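Local coordinates for autolysin E (PDB 4PI8), which probably cleaves the glycan strands of peptidoglycan as a lysozyme-clan endo-beta-N-acetylglucosaminidase and here holds a disaccharide of bacterial cell wall, at residues A[122-133]-A[148-159]. The protein carries 1 engineered substitution. Sequence-based numbering, arbitrary orientation.
With AMU (N-acetyl-beta-muramic acid), chain B.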
loop_
_atom_site.group_PDB
_atom_site.type_symbol
_atom_site.label_atom_id
_atom_site.label_comp_id
_atom_site.label_asym_id
_atom_site.label_seq_id
_atom_site.Cartn_x
_atom_site.Cartn_y
_atom_site.Cartn_z
ATOM N N ASP A 122 2.973 5.345 23.844
ATOM C CA ASP A 122 3.362 4.271 24.807
ATOM C C ASP A 122 4.526 4.710 25.663
ATOM O O ASP A 122 5.702 4.670 25.223
ATOM C CB ASP A 122 3.748 3.021 24.051
ATOM C CG ASP A 122 4.039 1.824 24.967
ATOM O OD1 ASP A 122 3.365 1.638 26.021
ATOM O OD2 ASP A 122 4.936 1.043 24.589
ATOM N N GLY A 123 4.208 5.133 26.889
ATOM C CA GLY A 123 5.217 5.734 27.772
ATOM C C GLY A 123 5.736 7.072 27.244
ATOM O O GLY A 123 4.944 7.953 26.922
ATOM N N LYS A 124 7.048 7.231 27.176
ATOM C CA LYS A 124 7.649 8.488 26.739
ATOM C C LYS A 124 7.626 8.587 25.209
ATOM O O LYS A 124 7.928 9.632 24.643
ATOM C CB LYS A 124 9.121 8.587 27.191
ATOM C CG LYS A 124 9.376 8.436 28.697
ATOM C CD LYS A 124 8.890 9.651 29.493
ATOM C CE LYS A 124 9.334 9.539 30.969
ATOM N NZ LYS A 124 9.252 10.830 31.710
ATOM N N LYS A 125 7.343 7.472 24.535
ATOM C CA LYS A 125 7.388 7.437 23.048
ATOM C C LYS A 125 6.011 7.435 22.393
ATOM O O LYS A 125 4.981 7.108 22.985
ATOM C CB LYS A 125 8.137 6.181 22.631
ATOM C CG LYS A 125 9.620 6.213 22.969
ATOM C CD LYS A 125 10.267 4.852 22.749
ATOM C CE LYS A 125 11.382 4.567 23.749
ATOM N NZ LYS A 125 11.842 3.158 23.630
ATOM N N ARG A 126 6.007 7.761 21.109
ATOM C CA ARG A 126 4.814 7.714 20.265
ATOM C C ARG A 126 5.237 6.979 19.027
ATOM O O ARG A 126 6.347 7.195 18.527
ATOM C CB ARG A 126 4.343 9.122 19.903
ATOM C CG ARG A 126 2.992 9.227 19.248
ATOM C CD ARG A 126 2.463 10.651 19.389
ATOM N NE ARG A 126 2.871 11.189 20.674
ATOM C CZ ARG A 126 2.052 11.517 21.672
ATOM N NH1 ARG A 126 0.741 11.387 21.549
ATOM N NH2 ARG A 126 2.567 11.959 22.813
ATOM N N TYR A 127 4.367 6.059 18.578
ATOM C CA TYR A 127 4.629 5.264 17.365
ATOM C C TYR A 127 3.706 5.691 16.260
ATOM O O TYR A 127 2.556 6.034 16.442
ATOM C CB TYR A 127 4.468 3.778 17.678
ATOM C CG TYR A 127 5.458 3.321 18.733
ATOM C CD1 TYR A 127 6.760 3.035 18.423
ATOM C CD2 TYR A 127 5.091 3.256 20.070
ATOM C CE1 TYR A 127 7.689 2.678 19.396
ATOM C CE2 TYR A 127 6.002 2.870 21.048
ATOM C CZ TYR A 127 7.286 2.591 20.717
ATOM O OH TYR A 127 8.212 2.182 21.670
ATOM N N TYR A 128 4.287 5.670 15.024
ATOM C CA TYR A 128 3.606 6.135 13.797
ATOM C C TYR A 128 3.611 4.994 12.793
ATOM O O TYR A 128 4.457 4.144 12.815
ATOM C CB TYR A 128 4.375 7.350 13.211
ATOM C CG TYR A 128 4.352 8.538 14.174
ATOM C CD1 TYR A 128 5.318 8.621 15.164
ATOM C CD2 TYR A 128 3.403 9.497 14.064
ATOM C CE1 TYR A 128 5.288 9.700 16.055
ATOM C CE2 TYR A 128 3.343 10.586 14.944
ATOM C CZ TYR A 128 4.311 10.640 15.946
ATOM O OH TYR A 128 4.314 11.728 16.834
ATOM N N ASN A 129 2.584 5.028 11.953
ATOM C CA ASN A 129 2.438 3.964 10.910
ATOM C C ASN A 129 1.643 4.579 9.790
ATOM O O ASN A 129 0.492 4.926 9.932
ATOM C CB ASN A 129 1.685 2.819 11.561
ATOM C CG ASN A 129 1.629 1.580 10.697
ATOM O OD1 ASN A 129 1.669 1.609 9.468
ATOM N ND2 ASN A 129 1.572 0.480 11.366
ATOM N N PHE A 130 2.312 4.738 8.620
ATOM C CA PHE A 130 1.690 5.412 7.515
ATOM C C PHE A 130 1.300 4.516 6.324
ATOM O O PHE A 130 0.892 5.021 5.293
ATOM C CB PHE A 130 2.617 6.541 6.994
ATOM C CG PHE A 130 2.911 7.643 7.975
ATOM C CD1 PHE A 130 2.020 8.015 8.951
ATOM C CD2 PHE A 130 4.111 8.302 7.877
ATOM C CE1 PHE A 130 2.331 9.031 9.862
ATOM C CE2 PHE A 130 4.386 9.364 8.719
ATOM C CZ PHE A 130 3.515 9.706 9.722
ATOM N N PHE A 131 1.455 3.200 6.523
ATOM C CA PHE A 131 1.197 2.265 5.420
ATOM C C PHE A 131 0.301 1.095 5.805
ATOM O O PHE A 131 0.357 0.044 5.123
ATOM C CB PHE A 131 2.485 1.828 4.716
ATOM C CG PHE A 131 3.342 2.978 4.253
ATOM C CD1 PHE A 131 3.142 3.540 3.017
ATOM C CD2 PHE A 131 4.317 3.476 5.071
ATOM C CE1 PHE A 131 3.889 4.597 2.551
ATOM C CE2 PHE A 131 5.072 4.536 4.666
ATOM C CZ PHE A 131 4.862 5.117 3.415
ATOM N N GLY A 132 -0.428 1.215 6.897
ATOM C CA GLY A 132 -1.303 0.129 7.288
ATOM C C GLY A 132 -0.585 -1.139 7.582
ATOM O O GLY A 132 -1.121 -2.237 7.222
ATOM N N ILE A 133 0.563 -1.157 8.237
ATOM C CA ILE A 133 1.391 -2.291 8.449
ATOM C C ILE A 133 1.132 -2.883 9.832
ATOM O O ILE A 133 1.424 -2.255 10.870
ATOM C CB ILE A 133 2.889 -1.984 8.242
ATOM C CG1 ILE A 133 3.122 -1.476 6.809
ATOM C CG2 ILE A 133 3.766 -3.170 8.534
ATOM C CD1 ILE A 133 4.433 -0.776 6.590
ATOM N N ALA A 148 4.860 -1.578 14.393
ATOM C CA ALA A 148 5.376 -0.192 14.455
ATOM C C ALA A 148 6.240 -0.042 15.707
ATOM O O ALA A 148 7.263 0.636 15.718
ATOM C CB ALA A 148 4.282 0.800 14.429
ATOM N N GLU A 149 5.791 -0.677 16.789
ATOM C CA GLU A 149 6.550 -0.628 18.062
ATOM C C GLU A 149 7.808 -1.499 18.001
ATOM O O GLU A 149 8.904 -1.064 18.350
ATOM C CB GLU A 149 5.653 -1.027 19.216
ATOM C CG GLU A 149 6.405 -1.198 20.529
ATOM C CD GLU A 149 5.465 -1.226 21.719
ATOM O OE1 GLU A 149 4.248 -1.450 21.553
ATOM O OE2 GLU A 149 5.956 -1.018 22.845
ATOM N N LYS A 150 7.677 -2.697 17.452
ATOM C CA LYS A 150 8.801 -3.580 17.256
ATOM C C LYS A 150 9.936 -2.964 16.461
ATOM O O LYS A 150 11.105 -3.160 16.796
ATOM C CB LYS A 150 8.325 -4.879 16.576
ATOM C CG LYS A 150 9.424 -5.869 16.215
ATOM C CD LYS A 150 8.849 -7.271 16.007
ATOM C CE LYS A 150 9.873 -8.224 15.400
ATOM N NZ LYS A 150 9.867 -8.112 13.916
ATOM N N GLU A 151 9.593 -2.205 15.414
ATOM C CA GLU A 151 10.590 -1.585 14.561
ATOM C C GLU A 151 10.976 -0.168 15.011
ATOM O O GLU A 151 11.755 0.485 14.331
ATOM C CB GLU A 151 10.105 -1.513 13.094
ATOM C CG GLU A 151 9.902 -2.825 12.377
ATOM C CD GLU A 151 11.024 -3.816 12.553
ATOM O OE1 GLU A 151 12.210 -3.484 12.348
ATOM O OE2 GLU A 151 10.701 -4.958 12.916
ATOM N N GLN A 152 10.379 0.284 16.103
ATOM C CA GLN A 152 10.664 1.545 16.772
ATOM C C GLN A 152 10.455 2.708 15.813
ATOM O O GLN A 152 11.343 3.584 15.602
ATOM C CB GLN A 152 12.074 1.538 17.394
ATOM C CG GLN A 152 12.158 0.661 18.648
ATOM C CD GLN A 152 11.232 1.155 19.781
ATOM O OE1 GLN A 152 10.307 0.454 20.204
ATOM N NE2 GLN A 152 11.488 2.365 20.277
ATOM N N TRP A 153 9.286 2.708 15.196
ATOM C CA TRP A 153 8.878 3.842 14.358
ATOM C C TRP A 153 8.355 4.931 15.259
ATOM O O TRP A 153 7.168 5.240 15.341
ATOM C CB TRP A 153 7.798 3.464 13.333
ATOM C CG TRP A 153 8.318 2.427 12.337
ATOM C CD1 TRP A 153 9.604 2.091 12.062
ATOM C CD2 TRP A 153 7.496 1.660 11.454
ATOM N NE1 TRP A 153 9.649 1.097 11.080
ATOM C CE2 TRP A 153 8.350 0.820 10.724
ATOM C CE3 TRP A 153 6.117 1.559 11.287
ATOM C CZ2 TRP A 153 7.849 -0.093 9.793
ATOM C CZ3 TRP A 153 5.637 0.647 10.348
ATOM C CH2 TRP A 153 6.516 -0.160 9.660
ATOM N N THR A 154 9.306 5.596 15.895
ATOM C CA THR A 154 9.044 6.613 16.913
ATOM C C THR A 154 8.948 8.035 16.423
ATOM O O THR A 154 8.804 8.977 17.184
ATOM C CB THR A 154 10.174 6.559 18.001
ATOM O OG1 THR A 154 11.444 6.705 17.383
ATOM C CG2 THR A 154 10.149 5.261 18.752
ATOM N N SER A 155 8.959 8.248 15.096
ATOM C CA SER A 155 8.756 9.527 14.498
ATOM C C SER A 155 8.085 9.353 13.112
ATOM O O SER A 155 8.200 8.250 12.537
ATOM C CB SER A 155 10.077 10.245 14.288
ATOM O OG SER A 155 10.872 9.649 13.271
ATOM N N PRO A 156 7.505 10.420 12.569
ATOM C CA PRO A 156 6.962 10.344 11.213
ATOM C C PRO A 156 8.056 9.956 10.235
ATOM O O PRO A 156 7.800 9.117 9.326
ATOM C CB PRO A 156 6.460 11.742 10.978
ATOM C CG PRO A 156 5.961 12.193 12.355
ATOM C CD PRO A 156 7.043 11.666 13.248
ATOM N N ASP A 157 9.252 10.519 10.331
ATOM C CA ASP A 157 10.273 10.217 9.341
ATOM C C ASP A 157 10.682 8.747 9.437
ATOM O O ASP A 157 10.913 8.065 8.415
ATOM C CB ASP A 157 11.503 11.142 9.495
ATOM C CG ASP A 157 11.194 12.551 9.102
ATOM O OD1 ASP A 157 10.164 12.921 8.544
ATOM O OD2 ASP A 157 12.103 13.422 9.345
ATOM N N LYS A 158 10.774 8.190 10.637
ATOM C CA LYS A 158 11.110 6.794 10.815
ATOM C C LYS A 158 9.979 5.876 10.242
ATOM O O LYS A 158 10.274 4.820 9.672
ATOM C CB LYS A 158 11.358 6.380 12.254
ATOM C CG LYS A 158 12.693 6.923 12.736
ATOM C CD LYS A 158 12.745 6.862 14.247
ATOM C CE LYS A 158 14.125 7.318 14.722
ATOM N NZ LYS A 158 15.187 6.320 14.408
ATOM N N ALA A 159 8.729 6.319 10.347
ATOM C CA ALA A 159 7.598 5.554 9.752
ATOM C C ALA A 159 7.621 5.608 8.232
ATOM O O ALA A 159 7.242 4.600 7.599
ATOM C CB ALA A 159 6.313 6.084 10.274
HETATM C C1 AMU B . -3.923 -6.297 6.323
HETATM C C2 AMU B . -2.534 -6.745 6.676
HETATM C C3 AMU B . -2.326 -8.206 6.245
HETATM C C4 AMU B . -3.455 -9.062 6.863
HETATM C C5 AMU B . -4.787 -8.425 6.591
HETATM C C6 AMU B . -5.931 -9.225 7.219
HETATM C C7 AMU B . -0.348 -5.545 6.535
HETATM C C8 AMU B . 0.583 -4.814 5.591
HETATM C C9 AMU B . -0.111 -8.852 5.549
HETATM C C10 AMU B . 1.263 -8.619 6.045
HETATM C C11 AMU B . -0.261 -10.247 4.947
HETATM O O1 AMU B . -4.158 -4.967 6.756
HETATM O O3 AMU B . -1.043 -8.697 6.623
HETATM O O4 AMU B . -3.308 -10.355 6.253
HETATM O O5 AMU B . -4.816 -7.112 7.092
HETATM O O6 AMU B . -7.221 -8.750 6.823
HETATM O O7 AMU B . -0.087 -5.660 7.713
HETATM O O10 AMU B . 2.159 -8.202 5.252
HETATM O O11 AMU B . 1.537 -8.898 7.282
HETATM N N2 AMU B . -1.500 -5.924 5.997
HETATM O O HOH W 1 8.432 8.858 20.031
HETATM O O HOH W 2 4.915 3.327 8.447
HETATM O O HOH W 3 1.973 -1.829 13.476
#
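Trp153 O receives Tyr128 N at 2.9 Å, a direct backbone hydrogen bond between 122-133 and 148-159, and Tyr127 CA-H also points at this oxygen. Three waters extend the link. One joins Arg126 N to Thr154 O, another Phe130 N to Ala159 O, and a third ties Ile133 O to Ala148 N.

The aromatic side chains settle on 148-159. With CG anti to its carbonyl carbon (chi1 -64°), Tyr128 lays its ring against the start of helix 156-172. Pro156 CD sits over the ring centre, 3.9 Å from the Tyr128 centroid, a CH-pi contact. Tyr127 takes Glu149 CA over one face, nearer the rim, and the Glu149 carboxylate stacks at 28° to the ring. Phe130 receives Ala159 CB over a face and touches Pro156 CB with CZ. Glu149 OE2 lies 2.9 Å from Asp122 OD2; like charges this close would be expected to raise the pKa of one of the two acids.

Asn129 braces the loop that follows. Its ND2 donates to Ile133 O at 2.8 Å, and its OD1 accepts from Ile133 N at 3.2 Å. Both bonds hold the amide, which stands at 90° to the Trp153 ring and meets its edge. Ile133 CD1 reaches Trp153 CH2 at 3.8 Å.

Ser155 N-caps helix 156-172, its OG accepting from Lys158 N. The contact thus packs a beta hairpin and the chain after it against a Schellman-ended helix and an N-capped one, and the braced loop carries Gly132 and Ile133 into the glycan pocket beside N-acetylmuramic acid.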